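Local coordinates for PR domain zinc finger protein 2 (Homo sapiens, PDB 2QPW) that trimethylates histone H3 with S-adenosyl-L-methionine as methyl donor, this chain being its PR (SET-related) methyltransferase domain, at residues E14-V19 against T41-W46; L114-I119 against W140-D145. One frame throughout, in Å; residues are numbered along the deposited sequence.

Contact 1. Residues E14-V19 against T41-W46; sequences ETLAEV and TRIGVW
Glu14 and Ile43 carry the contact between the loop 14-19 and the start of the strand 43-46, and the packing is tightest around them. Glu14 uses backbone and side chain together. Its N donates to Thr41 O at 2.8 Å in a practically straight bond (179°). Its side chain leaves with CG anti to the backbone N (chi1 179°) and runs extended alongside Arg42, so that OE1 receives Ile43 N at 2.9 Å through the anti lone pair, the one facing away from OE2. Glu14 alone thus grips the main chain on either side of Arg42, at Thr41 O and Ile43 N. Water 1 donates both to Glu14 OE1, at 2.7 Å, and to Ile43 O, while Glu14 OE2 forms a salt bridge with Arg101. Ile43 CD1 lies 3.5 Å from Leu16 N, against the backbone where the 3-10 turn 16-18 begins, and the Leu16 and Ile43 side chains cross at about a right angle.

Toward Val19 the packing thins: its CG2 approaches Ile43 CG1 only to 4.4 Å, and Leu33 and Pro35 of strand 31-35 complete this patch. On the solvent side, Thr15 N and OG1 both donate to Glu18 OE1, bracing the short turn from within. With Arg101 and two donors on its carboxylate, Glu14 is probably ionised, and the loop is held to strand 43-47 by directed polar bonds at Glu14 and by the burial of Ile43.

Contact 2. Residues L114-I119 against W140-D145; sequences LFPLEI and WYNGED
Asn142 reaches across to Pro116 and Phe115 with the two ends of its amide doing different work. ND2 donates to Pro116 O at 2.9 Å, with the N-H...O angle at 157°; the donor lies in the carbonyl plane of Pro116, and the acceptor in turn lies in the amide plane of Asn142. This bond fixes the rotation of the amide and turns OD1 toward Phe115. With CG between the backbone N and the carbonyl carbon (chi1 65°), the Phe115 ring swings back beside the amide, and Asn142 OD1 comes obliquely to within 3.2 Å of both CB and CD1 of Phe115. Ring and amide planes stand 58° apart.

In the mixed sheet of this PR/SET domain, strand 104-119 runs parallel to strand 138-139, with Leu114 bonded through its backbone to Leu138. Just past that short edge strand the pairing fades: Trp140 N gives Leu114 O a weak bond of 3.3 Å, and Gln112 NE2 donates to the same oxygen and to Tyr141 O. Beyond Trp140 the segment is held to the strand by the Asn142 amide and by Pro116 packed against Trp140 O.

Pro116 faces Asn142 from the opposite direction, its CD 3.2 Å from Trp140 O and 3.9 Å from Asn142 ND2. The side chains of Trp140 and Tyr141 leave their backbone away from the strand; there Tyr141 CD2 lies 3.8 Å above the plane of the Trp140 ring, over its centre, and Trp105 meets both residues.

Both contacts illustrate one way of fastening a segment that belongs to no strand to one that does: a side chain bonding to backbone. In contact 1 the segment precedes helix 21-25 and the acceptor is a carboxylate; in contact 2 it follows strand 138-139 and the donor is an amide. The two lie on opposite sides of the chain's centre, about 24 Å apart between their centres and about 7 Å between nearest atoms, and do not touch. They follow one another along the chain. Backbone pairing of Val45 with Leu137 and of Leu114 with Leu138 brings the strands of both contacts to neighbouring residues.

Contact 1. Residues E14-V19 against T41-W46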
loop_
_atom_site.group_PDB
_atom_site.type_symbol
_atom_site.label_atom_id
_atom_site.label_comp_id
_atom_site.label_asym_id
_atom_site.label_seq_id
_atom_site.Cartn_x
_atom_site.Cartn_y
_atom_site.Cartn_z
ATOM N N GLU A 14 -1.170 -13.610 -8.315
ATOM C CA GLU A 14 -0.807 -12.402 -9.053
ATOM C C GLU A 14 0.705 -12.379 -9.230
ATOM O O GLU A 14 1.441 -12.367 -8.225
ATOM C CB GLU A 14 -1.254 -11.182 -8.238
ATOM C CG GLU A 14 -0.949 -9.835 -8.843
ATOM C CD GLU A 14 -1.228 -8.733 -7.825
ATOM O OE1 GLU A 14 -0.531 -8.681 -6.772
ATOM O OE2 GLU A 14 -2.187 -7.955 -8.067
ATOM N N THR A 15 1.182 -12.357 -10.483
ATOM C CA THR A 15 2.633 -12.320 -10.774
ATOM C C THR A 15 3.124 -10.986 -11.365
ATOM O O THR A 15 2.305 -10.131 -11.692
ATOM C CB THR A 15 3.046 -13.483 -11.702
ATOM O OG1 THR A 15 2.717 -13.150 -13.066
ATOM C CG2 THR A 15 2.306 -14.751 -11.281
ATOM N N LEU A 16 4.447 -10.797 -11.492
ATOM C CA LEU A 16 4.964 -9.559 -12.108
ATOM C C LEU A 16 4.440 -9.350 -13.531
ATOM O O LEU A 16 4.199 -8.205 -13.967
ATOM C CB LEU A 16 6.507 -9.456 -12.073
ATOM C CG LEU A 16 7.202 -9.056 -10.788
ATOM C CD1 LEU A 16 8.735 -9.240 -10.924
ATOM C CD2 LEU A 16 6.854 -7.600 -10.363
ATOM N N ALA A 17 4.236 -10.458 -14.248
ATOM C CA ALA A 17 3.702 -10.383 -15.602
ATOM C C ALA A 17 2.359 -9.670 -15.690
ATOM O O ALA A 17 2.069 -9.093 -16.734
ATOM C CB ALA A 17 3.621 -11.782 -16.229
ATOM N N GLU A 18 1.543 -9.683 -14.624
ATOM C CA GLU A 18 0.221 -9.036 -14.674
ATOM C C GLU A 18 0.118 -7.567 -14.230
ATOM O O GLU A 18 -0.984 -7.001 -14.203
ATOM C CB GLU A 18 -0.873 -9.816 -13.953
ATOM C CG GLU A 18 -0.483 -10.864 -13.011
ATOM C CD GLU A 18 -0.124 -12.166 -13.702
ATOM O OE1 GLU A 18 0.157 -13.134 -12.976
ATOM O OE2 GLU A 18 -0.105 -12.231 -14.956
ATOM N N VAL A 19 1.232 -6.967 -13.849
ATOM C CA VAL A 19 1.185 -5.575 -13.413
ATOM C C VAL A 19 1.057 -4.720 -14.702
ATOM O O VAL A 19 1.737 -5.040 -15.702
ATOM C CB VAL A 19 2.461 -5.200 -12.648
ATOM C CG1 VAL A 19 2.449 -3.699 -12.252
ATOM C CG2 VAL A 19 2.629 -6.114 -11.417
ATOM N N THR A 41 1.494 -15.075 -2.743
ATOM C CA THR A 41 0.540 -15.231 -3.884
ATOM C C THR A 41 0.205 -13.874 -4.529
ATOM O O THR A 41 -0.515 -13.813 -5.564
ATOM C CB THR A 41 -0.777 -15.973 -3.494
ATOM O OG1 THR A 41 -1.598 -15.118 -2.683
ATOM C CG2 THR A 41 -0.467 -17.306 -2.776
ATOM N N ARG A 42 0.728 -12.791 -3.926
ATOM C CA ARG A 42 0.583 -11.425 -4.499
ATOM C C ARG A 42 1.898 -10.635 -4.648
ATOM O O ARG A 42 2.935 -10.999 -4.061
ATOM C CB ARG A 42 -0.512 -10.599 -3.778
ATOM C CG ARG A 42 -0.340 -10.359 -2.304
ATOM C CD ARG A 42 -1.317 -9.274 -1.788
ATOM N NE ARG A 42 -0.811 -7.936 -2.163
ATOM C CZ ARG A 42 -1.279 -6.769 -1.715
ATOM N NH1 ARG A 42 -0.718 -5.635 -2.131
ATOM N NH2 ARG A 42 -2.260 -6.720 -0.834
ATOM N N ILE A 43 1.864 -9.578 -5.466
ATOM C CA ILE A 43 3.020 -8.719 -5.650
ATOM C C ILE A 43 3.077 -7.726 -4.504
ATOM O O ILE A 43 2.029 -7.237 -4.051
ATOM C CB ILE A 43 2.985 -8.013 -7.052
ATOM C CG1 ILE A 43 3.129 -9.072 -8.175
ATOM C CG2 ILE A 43 4.036 -6.927 -7.145
ATOM C CD1 ILE A 43 4.451 -9.956 -8.050
ATOM N N GLY A 44 4.296 -7.454 -4.032
ATOM C CA GLY A 44 4.559 -6.444 -2.988
ATOM C C GLY A 44 5.661 -5.466 -3.450
ATOM O O GLY A 44 6.047 -5.471 -4.621
ATOM N N VAL A 45 6.093 -4.573 -2.540
ATOM C CA VAL A 45 7.055 -3.504 -2.843
ATOM C C VAL A 45 8.232 -3.627 -1.878
ATOM O O VAL A 45 8.021 -3.818 -0.682
ATOM C CB VAL A 45 6.408 -2.092 -2.652
ATOM C CG1 VAL A 45 7.346 -0.992 -3.100
ATOM C CG2 VAL A 45 5.048 -2.017 -3.439
ATOM N N TRP A 46 9.447 -3.501 -2.417
ATOM C CA TRP A 46 10.704 -3.730 -1.664
ATOM C C TRP A 46 11.693 -2.598 -1.840
ATOM O O TRP A 46 11.791 -2.011 -2.918
ATOM C CB TRP A 46 11.392 -5.035 -2.115
ATOM C CG TRP A 46 10.567 -6.268 -1.905
ATOM C CD1 TRP A 46 9.522 -6.673 -2.658
ATOM C CD2 TRP A 46 10.755 -7.273 -0.894
ATOM N NE1 TRP A 46 9.008 -7.866 -2.178
ATOM C CE2 TRP A 46 9.745 -8.254 -1.089
ATOM C CE3 TRP A 46 11.646 -7.419 0.185
ATOM C CZ2 TRP A 46 9.614 -9.406 -0.256
ATOM C CZ3 TRP A 46 11.530 -8.577 1.022
ATOM C CH2 TRP A 46 10.496 -9.535 0.796
HETATM O O HOH W 1 -0.874 -6.798 -4.877
#

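Contact 2. Residues L114-I119 against W140-D145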
loop_
_atom_site.group_PDB
_atom_site.type_symbol
_atom_site.label_atom_id
_atom_site.label_comp_id
_atom_site.label_asym_id
_atom_site.label_seq_id
_atom_site.Cartn_x
_atom_site.Cartn_y
_atom_site.Cartn_z
ATOM N N LEU A 114 5.579 2.028 7.164
ATOM C CA LEU A 114 4.922 3.167 6.471
ATOM C C LEU A 114 3.663 3.556 7.228
ATOM O O LEU A 114 2.989 2.660 7.761
ATOM C CB LEU A 114 4.511 2.803 5.014
ATOM C CG LEU A 114 5.669 2.570 3.999
ATOM C CD1 LEU A 114 5.077 2.045 2.678
ATOM C CD2 LEU A 114 6.507 3.818 3.680
ATOM N N PHE A 115 3.337 4.857 7.258
ATOM C CA PHE A 115 2.048 5.329 7.825
ATOM C C PHE A 115 1.387 6.312 6.857
ATOM O O PHE A 115 2.096 6.976 6.065
ATOM C CB PHE A 115 2.202 5.978 9.210
ATOM C CG PHE A 115 3.008 7.274 9.231
ATOM C CD1 PHE A 115 2.374 8.517 9.121
ATOM C CD2 PHE A 115 4.409 7.243 9.415
ATOM C CE1 PHE A 115 3.114 9.716 9.171
ATOM C CE2 PHE A 115 5.155 8.437 9.455
ATOM C CZ PHE A 115 4.499 9.674 9.333
ATOM N N PRO A 116 0.034 6.404 6.901
ATOM C CA PRO A 116 -0.672 7.282 5.950
ATOM C C PRO A 116 -0.779 8.738 6.452
ATOM O O PRO A 116 -0.886 8.991 7.649
ATOM C CB PRO A 116 -2.061 6.627 5.846
ATOM C CG PRO A 116 -2.309 6.088 7.222
ATOM C CD PRO A 116 -0.916 5.675 7.769
ATOM N N LEU A 117 -0.743 9.675 5.521
ATOM C CA LEU A 117 -1.031 11.068 5.854
ATOM C C LEU A 117 -1.735 11.748 4.667
ATOM O O LEU A 117 -1.459 11.442 3.495
ATOM C CB LEU A 117 0.222 11.797 6.279
ATOM C CG LEU A 117 1.203 12.261 5.225
ATOM C CD1 LEU A 117 2.017 13.486 5.700
ATOM C CD2 LEU A 117 2.140 11.100 4.862
ATOM N N GLU A 118 -2.698 12.610 4.965
ATOM C CA GLU A 118 -3.492 13.236 3.898
ATOM C C GLU A 118 -2.926 14.614 3.579
ATOM O O GLU A 118 -2.723 15.409 4.498
ATOM C CB GLU A 118 -4.964 13.357 4.320
ATOM C CG GLU A 118 -5.883 13.779 3.207
ATOM C CD GLU A 118 -7.311 13.983 3.651
ATOM O OE1 GLU A 118 -7.874 13.061 4.306
ATOM O OE2 GLU A 118 -7.883 15.055 3.312
ATOM N N ILE A 119 -2.673 14.880 2.291
ATOM C CA ILE A 119 -2.238 16.210 1.807
ATOM C C ILE A 119 -3.007 16.533 0.519
ATOM O O ILE A 119 -3.041 15.704 -0.422
ATOM C CB ILE A 119 -0.721 16.244 1.426
ATOM C CG1 ILE A 119 0.163 15.672 2.551
ATOM C CG2 ILE A 119 -0.295 17.684 1.080
ATOM C CD1 ILE A 119 1.587 15.393 2.115
ATOM N N TRP A 140 0.512 0.423 7.724
ATOM C CA TRP A 140 -0.580 0.140 8.696
ATOM C C TRP A 140 -1.154 1.506 9.133
ATOM O O TRP A 140 -0.681 2.562 8.658
ATOM C CB TRP A 140 -0.089 -0.691 9.920
ATOM C CG TRP A 140 -1.205 -1.609 10.493
ATOM C CD1 TRP A 140 -1.715 -2.738 9.914
ATOM C CD2 TRP A 140 -1.908 -1.441 11.727
ATOM N NE1 TRP A 140 -2.713 -3.286 10.711
ATOM C CE2 TRP A 140 -2.851 -2.501 11.825
ATOM C CE3 TRP A 140 -1.852 -0.483 12.749
ATOM C CZ2 TRP A 140 -3.712 -2.630 12.907
ATOM C CZ3 TRP A 140 -2.724 -0.622 13.851
ATOM C CH2 TRP A 140 -3.639 -1.683 13.908
ATOM N N TYR A 141 -2.163 1.501 10.014
ATOM C CA TYR A 141 -2.734 2.759 10.500
ATOM C C TYR A 141 -1.778 3.546 11.392
ATOM O O TYR A 141 -0.816 3.000 11.924
ATOM C CB TYR A 141 -4.034 2.490 11.303
ATOM C CG TYR A 141 -5.058 1.691 10.544
ATOM C CD1 TYR A 141 -5.617 2.169 9.374
ATOM C CD2 TYR A 141 -5.401 0.415 10.966
ATOM C CE1 TYR A 141 -6.548 1.390 8.642
ATOM C CE2 TYR A 141 -6.326 -0.361 10.263
ATOM C CZ TYR A 141 -6.886 0.136 9.100
ATOM O OH TYR A 141 -7.814 -0.612 8.416
ATOM N N ASN A 142 -2.067 4.834 11.576
ATOM C CA ASN A 142 -1.470 5.627 12.656
ATOM C C ASN A 142 -1.881 5.134 14.052
ATOM O O ASN A 142 -3.014 4.728 14.264
ATOM C CB ASN A 142 -1.842 7.096 12.440
ATOM C CG ASN A 142 -1.107 7.673 11.270
ATOM O OD1 ASN A 142 0.095 7.474 11.159
ATOM N ND2 ASN A 142 -1.806 8.371 10.382
ATOM N N GLY A 143 -0.937 5.130 14.981
ATOM C CA GLY A 143 -1.230 4.717 16.378
ATOM C C GLY A 143 -1.202 5.873 17.370
ATOM O O GLY A 143 -0.765 6.980 17.046
ATOM N N GLU A 144 -1.703 5.642 18.583
ATOM C CA GLU A 144 -1.609 6.690 19.608
ATOM C C GLU A 144 -0.277 6.528 20.335
ATOM O O GLU A 144 -0.097 5.599 21.133
ATOM C CB GLU A 144 -2.833 6.724 20.533
ATOM C CG GLU A 144 -4.156 6.863 19.750
ATOM C CD GLU A 144 -5.121 7.909 20.305
ATOM O OE1 GLU A 144 -6.184 7.499 20.830
ATOM O OE2 GLU A 144 -4.844 9.133 20.193
ATOM N N ASP A 145 0.655 7.431 20.010
ATOM C CA ASP A 145 2.082 7.280 20.327
ATOM C C ASP A 145 2.553 7.870 21.669
ATOM O O ASP A 145 3.689 7.595 22.094
ATOM C CB ASP A 145 2.929 7.872 19.185
#